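Long-range contacts in alpha-fucosidase (Bifidobacterium bifidum, PDB 2EAB), which acts as a 1,2-alpha-L-fucosidase, its catalytic region, the part present here, probably hydrolysing alpha-1,2-linked L-fucose from glycans: residues D17-Y22 with E155-L160; A167-K172 with R180-S185; T88-G93 with Y490-P495. All blocks are in the same frame, centred on the assembly; numbering follows the deposited sequence.

From the N terminus the chain passes residues 17-22 and then 88-93 before 155-160 returns to the first of these and forms contact 1, closing a loop of 132 residues. Contact 2 follows in series as a tight hairpin between 167-172 and 180-185. Contact 3 closes last, when 490-495 meets 88-93; its long loop encloses contact 2 and crosses contact 1. Contacts 1 and 2 belong to one antiparallel sheet and touch, since strands 156-161 and 166-173 are neighbours in it. Contact 3 lies on the opposite side of the chain's centre from contact 1, about 44 Å away between centres, and ties a loop of the N-terminal region to the family 95 catalytic region.

Contact 1 (D17-Y22 with E155-L160); sequences DDWLWY and EYRRDL
Leu20, Trp21 and Tyr22 pair antiparallel with Leu160, Asp159 and Arg158, so that strand 19-22 forms an outermost strand of the large sheet of the N-terminal beta-sandwich domain. Leu20 with Leu160 and Tyr22 with Arg158 are hydrogen-bonded pairs of two backbone bonds each, as from Leu160 N to Leu20 O at 2.8 Å. Between them Trp21 and Asp159 make the non-hydrogen-bonded pair, CB to CB 3.7 Å.

On the face of Leu20 and Tyr22, the Arg158 guanidinium lies flat on the Tyr22 ring, planes 19° apart. The stack is an off-centre cation-pi contact, with Arg158 CZ 4.5 Å from the Tyr22 ring centroid and shifted toward CG. With CG set between its own backbone N and carbonyl carbon (chi1 68°) and the chain straight from CG to NE, the Arg158 guanidinium is lifted over one face of the ring. Bonds from its NE to Gln24 O and from NH2 to Thr29 OG1 and Thr50 O fix its rotation, while Tyr22 OH is tied to Ala755 O.

The face of Trp21 and Asp159 is built differently. The Asp159 carboxylate lies nearly parallel to the Trp19 indole and over its rim, OD2 3.8 Å from Trp19 CZ3. Arg157 CD, set by the extended first two torsions, lies 3.9 Å from Trp21 CE3; the bend that follows at the CG-CD bond (chi3 65°) carries the guanidinium across the end of the Trp19 ring. Cutting Arg157 back to an alanine would probably take the packing partner from Trp19 CZ3 and CH2 and from Trp21 CE3, and leave Asp159 OD2 without its long salt bridge. That bridge comes from Arg157 NE, which lies 3.6 Å from Asp159 OD2 and 3.4 Å from Trp19 CZ3.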
loop_
_atom_site.group_PDB
_atom_site.type_symbol
_atom_site.label_atom_id
_atom_site.label_comp_id
_atom_site.label_asym_id
_atom_site.label_seq_id
_atom_site.Cartn_x
_atom_site.Cartn_y
_atom_site.Cartn_z
ATOM N N ASP A 17 0.502 -25.297 7.092
ATOM C CA ASP A 17 0.154 -23.879 7.197
ATOM C C ASP A 17 1.394 -23.022 7.440
ATOM O O ASP A 17 2.392 -23.497 7.990
ATOM C CB ASP A 17 -0.861 -23.655 8.325
ATOM C CG ASP A 17 -2.234 -24.232 8.016
ATOM O OD1 ASP A 17 -2.472 -24.694 6.877
ATOM O OD2 ASP A 17 -3.086 -24.211 8.930
ATOM N N ASP A 18 1.322 -21.758 7.023
ATOM C CA ASP A 18 2.400 -20.798 7.247
ATOM C C ASP A 18 2.200 -20.106 8.587
ATOM O O ASP A 18 1.170 -19.474 8.805
ATOM C CB ASP A 18 2.418 -19.745 6.135
ATOM C CG ASP A 18 2.577 -20.350 4.749
ATOM O OD1 ASP A 18 3.394 -21.280 4.570
ATOM O OD2 ASP A 18 1.886 -19.873 3.825
ATOM N N TRP A 19 3.192 -20.221 9.469
ATOM C CA TRP A 19 3.124 -19.635 10.804
ATOM C C TRP A 19 4.264 -18.673 11.088
ATOM O O TRP A 19 5.420 -18.949 10.772
ATOM C CB TRP A 19 3.244 -20.731 11.861
ATOM C CG TRP A 19 2.055 -21.583 12.113
ATOM C CD1 TRP A 19 0.935 -21.712 11.345
ATOM C CD2 TRP A 19 1.895 -22.481 13.212
ATOM N NE1 TRP A 19 0.071 -22.620 11.915
ATOM C CE2 TRP A 19 0.641 -23.109 13.062
ATOM C CE3 TRP A 19 2.690 -22.805 14.322
ATOM C CZ2 TRP A 19 0.162 -24.050 13.979
ATOM C CZ3 TRP A 19 2.214 -23.740 15.231
ATOM C CH2 TRP A 19 0.960 -24.347 15.056
ATOM N N LEU A 20 3.927 -17.553 11.720
ATOM C CA LEU A 20 4.883 -16.848 12.572
ATOM C C LEU A 20 4.625 -17.404 13.965
ATOM O O LEU A 20 3.476 -17.509 14.376
ATOM C CB LEU A 20 4.629 -15.342 12.592
ATOM C CG LEU A 20 4.997 -14.482 11.384
ATOM C CD1 LEU A 20 4.070 -14.722 10.228
ATOM C CD2 LEU A 20 4.967 -13.010 11.771
ATOM N N TRP A 21 5.676 -17.785 14.684
ATOM C CA TRP A 21 5.479 -18.379 16.005
ATOM C C TRP A 21 6.602 -18.071 16.992
ATOM O O TRP A 21 7.734 -17.796 16.601
ATOM C CB TRP A 21 5.190 -19.879 15.899
ATOM C CG TRP A 21 6.327 -20.697 15.398
ATOM C CD1 TRP A 21 6.750 -20.818 14.104
ATOM C CD2 TRP A 21 7.181 -21.535 16.183
ATOM N NE1 TRP A 21 7.825 -21.675 14.039
ATOM C CE2 TRP A 21 8.107 -22.130 15.301
ATOM C CE3 TRP A 21 7.256 -21.837 17.551
ATOM C CZ2 TRP A 21 9.098 -23.016 15.741
ATOM C CZ3 TRP A 21 8.243 -22.719 17.986
ATOM C CH2 TRP A 21 9.150 -23.295 17.084
ATOM N N TYR A 22 6.248 -18.091 18.278
ATOM C CA TYR A 22 7.112 -17.610 19.357
ATOM C C TYR A 22 6.905 -18.451 20.599
ATOM O O TYR A 22 5.791 -18.871 20.888
ATOM C CB TYR A 22 6.820 -16.128 19.671
ATOM C CG TYR A 22 6.858 -15.276 18.426
ATOM C CD1 TYR A 22 8.005 -14.581 18.066
ATOM C CD2 TYR A 22 5.755 -15.222 17.570
ATOM C CE1 TYR A 22 8.046 -13.832 16.899
ATOM C CE2 TYR A 22 5.791 -14.493 16.400
ATOM C CZ TYR A 22 6.934 -13.798 16.075
ATOM O OH TYR A 22 6.962 -13.081 14.906
ATOM N N GLU A 155 5.162 -25.330 28.094
ATOM C CA GLU A 155 4.503 -25.621 26.814
ATOM C C GLU A 155 3.846 -24.385 26.192
ATOM O O GLU A 155 2.798 -24.481 25.542
ATOM C CB GLU A 155 3.503 -26.774 26.968
ATOM C CG GLU A 155 4.177 -28.090 27.350
ATOM C CD GLU A 155 3.211 -29.172 27.799
ATOM O OE1 GLU A 155 2.023 -29.137 27.416
ATOM O OE2 GLU A 155 3.653 -30.075 28.539
ATOM N N TYR A 156 4.473 -23.230 26.405
ATOM C CA TYR A 156 3.967 -21.979 25.856
ATOM C C TYR A 156 4.270 -21.847 24.375
ATOM O O TYR A 156 5.404 -22.045 23.949
ATOM C CB TYR A 156 4.529 -20.758 26.595
ATOM C CG TYR A 156 3.941 -19.470 26.062
ATOM C CD1 TYR A 156 2.901 -18.830 26.725
ATOM C CD2 TYR A 156 4.400 -18.914 24.865
ATOM C CE1 TYR A 156 2.343 -17.660 26.217
ATOM C CE2 TYR A 156 3.846 -17.753 24.350
ATOM C CZ TYR A 156 2.824 -17.131 25.027
ATOM O OH TYR A 156 2.296 -15.976 24.493
ATOM N N ARG A 157 3.247 -21.494 23.604
ATOM C CA ARG A 157 3.448 -21.041 22.236
ATOM C C ARG A 157 2.399 -19.998 21.867
ATOM O O ARG A 157 1.235 -20.121 22.239
ATOM C CB ARG A 157 3.405 -22.213 21.250
ATOM C CG ARG A 157 3.928 -21.859 19.860
ATOM C CD ARG A 157 3.739 -22.994 18.866
ATOM N NE ARG A 157 2.329 -23.273 18.606
ATOM C CZ ARG A 157 1.711 -24.408 18.921
ATOM N NH1 ARG A 157 2.374 -25.399 19.506
ATOM N NH2 ARG A 157 0.424 -24.560 18.640
ATOM N N ARG A 158 2.827 -18.964 21.149
ATOM C CA ARG A 158 1.896 -18.074 20.465
ATOM C C ARG A 158 2.251 -18.068 18.987
ATOM O O ARG A 158 3.424 -18.152 18.617
ATOM C CB ARG A 158 1.901 -16.661 21.060
ATOM C CG ARG A 158 3.183 -15.876 20.852
ATOM C CD ARG A 158 3.163 -14.589 21.649
ATOM N NE ARG A 158 4.377 -13.806 21.451
ATOM C CZ ARG A 158 4.483 -12.756 20.638
ATOM N NH1 ARG A 158 3.444 -12.332 19.925
ATOM N NH2 ARG A 158 5.640 -12.126 20.541
ATOM N N ASP A 159 1.228 -18.004 18.146
ATOM C CA ASP A 159 1.461 -18.013 16.713
ATOM C C ASP A 159 0.449 -17.175 15.954
ATOM O O ASP A 159 -0.611 -16.803 16.474
ATOM C CB ASP A 159 1.495 -19.452 16.167
ATOM C CG ASP A 159 0.131 -20.110 16.159
ATOM O OD1 ASP A 159 -0.759 -19.638 15.419
ATOM O OD2 ASP A 159 -0.046 -21.107 16.884
ATOM N N LEU A 160 0.810 -16.876 14.714
ATOM C CA LEU A 160 -0.097 -16.295 13.748
ATOM C C LEU A 160 -0.109 -17.226 12.554
ATOM O O LEU A 160 0.911 -17.418 11.894
ATOM C CB LEU A 160 0.352 -14.890 13.344
ATOM C CG LEU A 160 -0.596 -14.101 12.432
ATOM C CD1 LEU A 160 -1.926 -13.816 13.119
ATOM C CD2 LEU A 160 0.056 -12.802 11.984
#

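Contact 2 (A167-K172 with R180-S185); sequences ADVTFK and REYFAS
Arg180 runs side by side with Val169 and then on to Phe171. Its NH2 comes 3.8 Å from Val169 CG1, and its NH1 meets the edge of the Phe171 ring, 3.9 Å from CE2, with the guanidinium and ring planes 62° apart. A bend at the CG-CD bond (chi3 -89°) turns the guanidinium along the strand to reach both. Val169 CG2 approaches the edge of the Tyr182 ring, 4.3 Å from CE2, and Ala167 CB packs against the same side of that ring's rim at CD2.

Beneath these side chains lies the backbone pairing of a beta hairpin, strands 166-173 and 176-185. Ala167 with Tyr182 and Val169 with Arg180 are hydrogen-bonded pairs; Tyr182 N to Ala167 O measures 2.8 Å.

On the other face of the hairpin, Asp168 and Glu181 point the same way, Asp168 OD1 3.7 Å from Glu181 CG. Their carboxylates come close, OD1 of Asp168 to OE2 of Glu181 4.4 Å; Lys166 NZ forms salt bridges to both atoms, which is likely to offset their like charge.

Further out, Glu181 is positioned by Tyr316 OH and Lys320 NZ of helix 316-331. Beyond Arg180 and Tyr182 stands Glu70, whose OE2 accepts Arg180 NE in a salt bridge and bonds to Tyr182 OH.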
loop_
_atom_site.group_PDB
_atom_site.type_symbol
_atom_site.label_atom_id
_atom_site.label_comp_id
_atom_site.label_asym_id
_atom_site.label_seq_id
_atom_site.Cartn_x
_atom_site.Cartn_y
_atom_site.Cartn_z
ATOM N N ALA A 167 -4.873 -15.951 15.027
ATOM C CA ALA A 167 -3.796 -15.957 16.008
ATOM C C ALA A 167 -4.143 -16.931 17.126
ATOM O O ALA A 167 -5.302 -17.031 17.531
ATOM C CB ALA A 167 -3.577 -14.559 16.568
ATOM N N ASP A 168 -3.132 -17.645 17.611
ATOM C CA ASP A 168 -3.322 -18.663 18.638
ATOM C C ASP A 168 -2.385 -18.431 19.818
ATOM O O ASP A 168 -1.283 -17.906 19.651
ATOM C CB ASP A 168 -3.078 -20.060 18.057
ATOM C CG ASP A 168 -3.812 -20.296 16.742
ATOM O OD1 ASP A 168 -5.051 -20.393 16.753
ATOM O OD2 ASP A 168 -3.143 -20.403 15.694
ATOM N N VAL A 169 -2.844 -18.816 21.009
ATOM C CA VAL A 169 -2.003 -18.846 22.209
ATOM C C VAL A 169 -2.309 -20.129 22.973
ATOM O O VAL A 169 -3.468 -20.529 23.083
ATOM C CB VAL A 169 -2.240 -17.626 23.152
ATOM C CG1 VAL A 169 -1.270 -17.653 24.336
ATOM C CG2 VAL A 169 -2.124 -16.295 22.405
ATOM N N THR A 170 -1.262 -20.777 23.472
ATOM C CA THR A 170 -1.418 -21.948 24.332
ATOM C C THR A 170 -0.320 -21.986 25.388
ATOM O O THR A 170 0.802 -21.554 25.143
ATOM C CB THR A 170 -1.475 -23.275 23.520
ATOM O OG1 THR A 170 -1.788 -24.362 24.400
ATOM C CG2 THR A 170 -0.153 -23.565 22.802
ATOM N N PHE A 171 -0.665 -22.490 26.571
ATOM C CA PHE A 171 0.305 -22.715 27.639
ATOM C C PHE A 171 -0.293 -23.606 28.712
ATOM O O PHE A 171 -1.512 -23.737 28.809
ATOM C CB PHE A 171 0.792 -21.393 28.254
ATOM C CG PHE A 171 -0.309 -20.523 28.792
ATOM C CD1 PHE A 171 -0.811 -20.720 30.079
ATOM C CD2 PHE A 171 -0.841 -19.496 28.016
ATOM C CE1 PHE A 171 -1.826 -19.919 30.581
ATOM C CE2 PHE A 171 -1.860 -18.684 28.512
ATOM C CZ PHE A 171 -2.353 -18.896 29.798
ATOM N N LYS A 172 0.581 -24.216 29.507
ATOM C CA LYS A 172 0.169 -25.013 30.652
ATOM C C LYS A 172 0.539 -24.276 31.937
ATOM O O LYS A 172 1.703 -23.949 32.160
ATOM C CB LYS A 172 0.821 -26.400 30.613
ATOM C CG LYS A 172 0.408 -27.311 31.771
ATOM C CD LYS A 172 0.940 -28.729 31.617
ATOM C CE LYS A 172 0.021 -29.580 30.760
ATOM N NZ LYS A 172 0.365 -31.026 30.844
ATOM N N ARG A 180 -6.159 -19.905 23.500
ATOM C CA ARG A 180 -6.844 -18.742 22.962
ATOM C C ARG A 180 -6.697 -18.741 21.455
ATOM O O ARG A 180 -5.645 -19.095 20.923
ATOM C CB ARG A 180 -6.273 -17.451 23.546
ATOM C CG ARG A 180 -6.241 -17.432 25.065
ATOM C CD ARG A 180 -6.123 -16.029 25.601
ATOM N NE ARG A 180 -4.733 -15.627 25.737
ATOM C CZ ARG A 180 -4.053 -15.638 26.880
ATOM N NH1 ARG A 180 -4.629 -16.026 28.010
ATOM N NH2 ARG A 180 -2.795 -15.252 26.890
ATOM N N GLU A 181 -7.770 -18.348 20.783
ATOM C CA GLU A 181 -7.787 -18.224 19.338
ATOM C C GLU A 181 -8.509 -16.936 18.982
ATOM O O GLU A 181 -9.584 -16.660 19.512
ATOM C CB GLU A 181 -8.504 -19.416 18.711
ATOM C CG GLU A 181 -8.598 -19.369 17.201
ATOM C CD GLU A 181 -9.635 -20.330 16.671
ATOM O OE1 GLU A 181 -10.841 -20.060 16.848
ATOM O OE2 GLU A 181 -9.246 -21.351 16.071
ATOM N N TYR A 182 -7.911 -16.159 18.084
ATOM C CA TYR A 182 -8.476 -14.882 17.669
ATOM C C TYR A 182 -8.535 -14.773 16.156
ATOM O O TYR A 182 -7.569 -15.090 15.468
ATOM C CB TYR A 182 -7.625 -13.723 18.177
ATOM C CG TYR A 182 -7.298 -13.725 19.646
ATOM C CD1 TYR A 182 -8.187 -13.184 20.575
ATOM C CD2 TYR A 182 -6.080 -14.220 20.105
ATOM C CE1 TYR A 182 -7.885 -13.165 21.925
ATOM C CE2 TYR A 182 -5.767 -14.201 21.455
ATOM C CZ TYR A 182 -6.675 -13.665 22.353
ATOM O OH TYR A 182 -6.376 -13.623 23.692
ATOM N N PHE A 183 -9.665 -14.300 15.642
ATOM C CA PHE A 183 -9.765 -13.949 14.226
ATOM C C PHE A 183 -10.814 -12.871 14.019
ATOM O O PHE A 183 -11.627 -12.607 14.902
ATOM C CB PHE A 183 -10.013 -15.183 13.333
ATOM C CG PHE A 183 -11.292 -15.924 13.626
ATOM C CD1 PHE A 183 -12.483 -15.555 13.011
ATOM C CD2 PHE A 183 -11.295 -17.022 14.480
ATOM C CE1 PHE A 183 -13.666 -16.251 13.261
ATOM C CE2 PHE A 183 -12.471 -17.721 14.739
ATOM C CZ PHE A 183 -13.654 -17.342 14.127
ATOM N N ALA A 184 -10.761 -12.219 12.862
ATOM C CA ALA A 184 -11.759 -11.227 12.495
ATOM C C ALA A 184 -12.334 -11.618 11.151
ATOM O O ALA A 184 -11.634 -11.613 10.132
ATOM C CB ALA A 184 -11.157 -9.835 12.446
ATOM N N SER A 185 -13.610 -11.982 11.168
ATOM C CA SER A 185 -14.304 -12.453 9.989
ATOM C C SER A 185 -14.790 -11.301 9.129
ATOM O O SER A 185 -15.432 -10.375 9.626
ATOM C CB SER A 185 -15.494 -13.307 10.404
ATOM O OG SER A 185 -16.321 -13.568 9.288
#

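Contact 3 (T88-G93 with Y490-P495); sequences TSYNGG and YGWTAP
The Trp492 indole packs against Tyr90 and the backbone of Gly92 and Gly93. With CG trans to the backbone N (chi1 -171°), it is swung against the 88-93 loop. Starting at CB, the nearest atom across the contact is Tyr90 OH at 4.1 Å. At the ring fusion, CD2 sits beneath Gly92 O at 3.9 Å. CE3 is 3.6 Å from Gly92 C and also meets the Tyr90 hydroxyl, which comes in at the indole edge. CZ3 touches Gly93 N at 3.5 Å, and CH2, at the far end, lies 3.7 Å from Gly93 CA. That CA is over the six-membered ring, a CH-pi contact.

Tyr90 OH donates to Tyr490 O at 2.7 Å, approaching from 52° out of the carbonyl plane, while Tyr90 CE1 rests against Trp492 CE3. Beyond the indole, Ala494 N donates to Gly92 O at 3.3 Å. Trp492 is the centre of an inverse gamma turn, closed by a weak bond from Thr493 N to Gly491 O. Both glycines matter here: the positive phi of Gly92 by itself favours glycine, and a CB there would clash with Gly491 O; one on Gly93 would crowd Gly92 O and press on Trp492 CH2 and Ala494 CB.

The contact joins two irregular loops, one from the N-terminal family 65 region and one from the family 95 catalytic region. The Tyr490 side chain is about 14 Å from the bound calcium, its OH bonded to Trp80 O. Glu132 of helix 130-133 touches both Tyr90 and Trp492, whereas helix 452-463 borders the contact through Val457 against Asn91, Thr458 bonded to Thr493, and Tyr462 against Pro495.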
loop_
_atom_site.group_PDB
_atom_site.type_symbol
_atom_site.label_atom_id
_atom_site.label_comp_id
_atom_site.label_asym_id
_atom_site.label_seq_id
_atom_site.Cartn_x
_atom_site.Cartn_y
_atom_site.Cartn_z
ATOM N N THR A 88 -15.351 25.346 13.196
ATOM C CA THR A 88 -16.563 25.908 12.602
ATOM C C THR A 88 -16.384 26.242 11.118
ATOM O O THR A 88 -17.324 26.699 10.465
ATOM C CB THR A 88 -17.035 27.168 13.367
ATOM O OG1 THR A 88 -15.990 28.145 13.366
ATOM C CG2 THR A 88 -17.406 26.819 14.806
ATOM N N SER A 89 -15.187 26.000 10.581
ATOM C CA SER A 89 -14.865 26.448 9.230
ATOM C C SER A 89 -14.095 25.427 8.390
ATOM O O SER A 89 -13.459 25.797 7.405
ATOM C CB SER A 89 -14.112 27.784 9.286
ATOM O OG SER A 89 -12.926 27.665 10.050
ATOM N N TYR A 90 -14.166 24.151 8.761
ATOM C CA TYR A 90 -13.427 23.107 8.050
ATOM C C TYR A 90 -13.660 23.172 6.546
ATOM O O TYR A 90 -14.807 23.129 6.090
ATOM C CB TYR A 90 -13.798 21.718 8.567
ATOM C CG TYR A 90 -12.985 20.637 7.899
ATOM C CD1 TYR A 90 -11.689 20.367 8.324
ATOM C CD2 TYR A 90 -13.493 19.905 6.823
ATOM C CE1 TYR A 90 -10.911 19.392 7.701
ATOM C CE2 TYR A 90 -12.724 18.914 6.191
ATOM C CZ TYR A 90 -11.432 18.666 6.641
ATOM O OH TYR A 90 -10.646 17.701 6.055
ATOM N N ASN A 91 -12.559 23.253 5.801
ATOM C CA ASN A 91 -12.584 23.349 4.347
ATOM C C ASN A 91 -11.398 22.592 3.744
ATOM O O ASN A 91 -10.741 23.073 2.818
ATOM C CB ASN A 91 -12.585 24.824 3.920
ATOM C CG ASN A 91 -12.846 25.020 2.432
ATOM O OD1 ASN A 91 -13.583 24.258 1.801
ATOM N ND2 ASN A 91 -12.247 26.065 1.866
ATOM N N GLY A 92 -11.124 21.410 4.296
ATOM C CA GLY A 92 -10.083 20.528 3.766
ATOM C C GLY A 92 -8.670 21.069 3.851
ATOM O O GLY A 92 -7.776 20.558 3.168
ATOM N N GLY A 93 -8.475 22.095 4.679
ATOM C CA GLY A 93 -7.175 22.733 4.835
ATOM C C GLY A 93 -6.878 23.842 3.843
ATOM O O GLY A 93 -5.823 24.482 3.922
ATOM N N TYR A 490 -11.018 12.599 5.538
ATOM C CA TYR A 490 -11.969 13.710 5.424
ATOM C C TYR A 490 -11.656 14.733 4.332
ATOM O O TYR A 490 -11.958 15.928 4.476
ATOM C CB TYR A 490 -12.101 14.424 6.772
ATOM C CG TYR A 490 -12.531 13.539 7.914
ATOM C CD1 TYR A 490 -13.802 12.974 7.934
ATOM C CD2 TYR A 490 -11.680 13.286 8.987
ATOM C CE1 TYR A 490 -14.212 12.175 8.982
ATOM C CE2 TYR A 490 -12.078 12.475 10.044
ATOM C CZ TYR A 490 -13.352 11.928 10.036
ATOM O OH TYR A 490 -13.779 11.123 11.071
ATOM N N GLY A 491 -11.076 14.287 3.223
ATOM C CA GLY A 491 -10.851 15.201 2.107
ATOM C C GLY A 491 -9.898 16.347 2.419
ATOM O O GLY A 491 -10.123 17.484 1.990
ATOM N N TRP A 492 -8.832 16.032 3.160
ATOM C CA TRP A 492 -7.736 16.959 3.457
ATOM C C TRP A 492 -6.806 16.998 2.240
ATOM O O TRP A 492 -5.699 16.438 2.242
ATOM C CB TRP A 492 -7.002 16.468 4.696
ATOM C CG TRP A 492 -5.976 17.384 5.292
ATOM C CD1 TRP A 492 -4.619 17.254 5.215
ATOM C CD2 TRP A 492 -6.223 18.529 6.115
ATOM N NE1 TRP A 492 -4.001 18.263 5.924
ATOM C CE2 TRP A 492 -4.966 19.052 6.491
ATOM C CE3 TRP A 492 -7.385 19.169 6.562
ATOM C CZ2 TRP A 492 -4.841 20.177 7.301
ATOM C CZ3 TRP A 492 -7.258 20.285 7.373
ATOM C CH2 TRP A 492 -5.995 20.782 7.727
ATOM N N THR A 493 -7.281 17.669 1.196
ATOM C CA THR A 493 -6.618 17.673 -0.101
ATOM C C THR A 493 -5.767 18.917 -0.305
ATOM O O THR A 493 -5.038 19.014 -1.292
ATOM C CB THR A 493 -7.625 17.524 -1.264
ATOM O OG1 THR A 493 -8.629 18.541 -1.168
ATOM C CG2 THR A 493 -8.312 16.174 -1.187
ATOM N N ALA A 494 -5.840 19.859 0.634
ATOM C CA ALA A 494 -4.957 21.019 0.593
ATOM C C ALA A 494 -3.497 20.596 0.684
ATOM O O ALA A 494 -3.184 19.536 1.229
ATOM C CB ALA A 494 -5.273 21.959 1.729
ATOM N N PRO A 495 -2.591 21.449 0.191
ATOM C CA PRO A 495 -1.184 21.234 0.488
ATOM C C PRO A 495 -0.927 21.539 1.966
ATOM O O PRO A 495 -1.710 22.251 2.614
ATOM C CB PRO A 495 -0.480 22.252 -0.407
ATOM C CG PRO A 495 -1.474 23.349 -0.562
ATOM C CD PRO A 495 -2.815 22.678 -0.590
#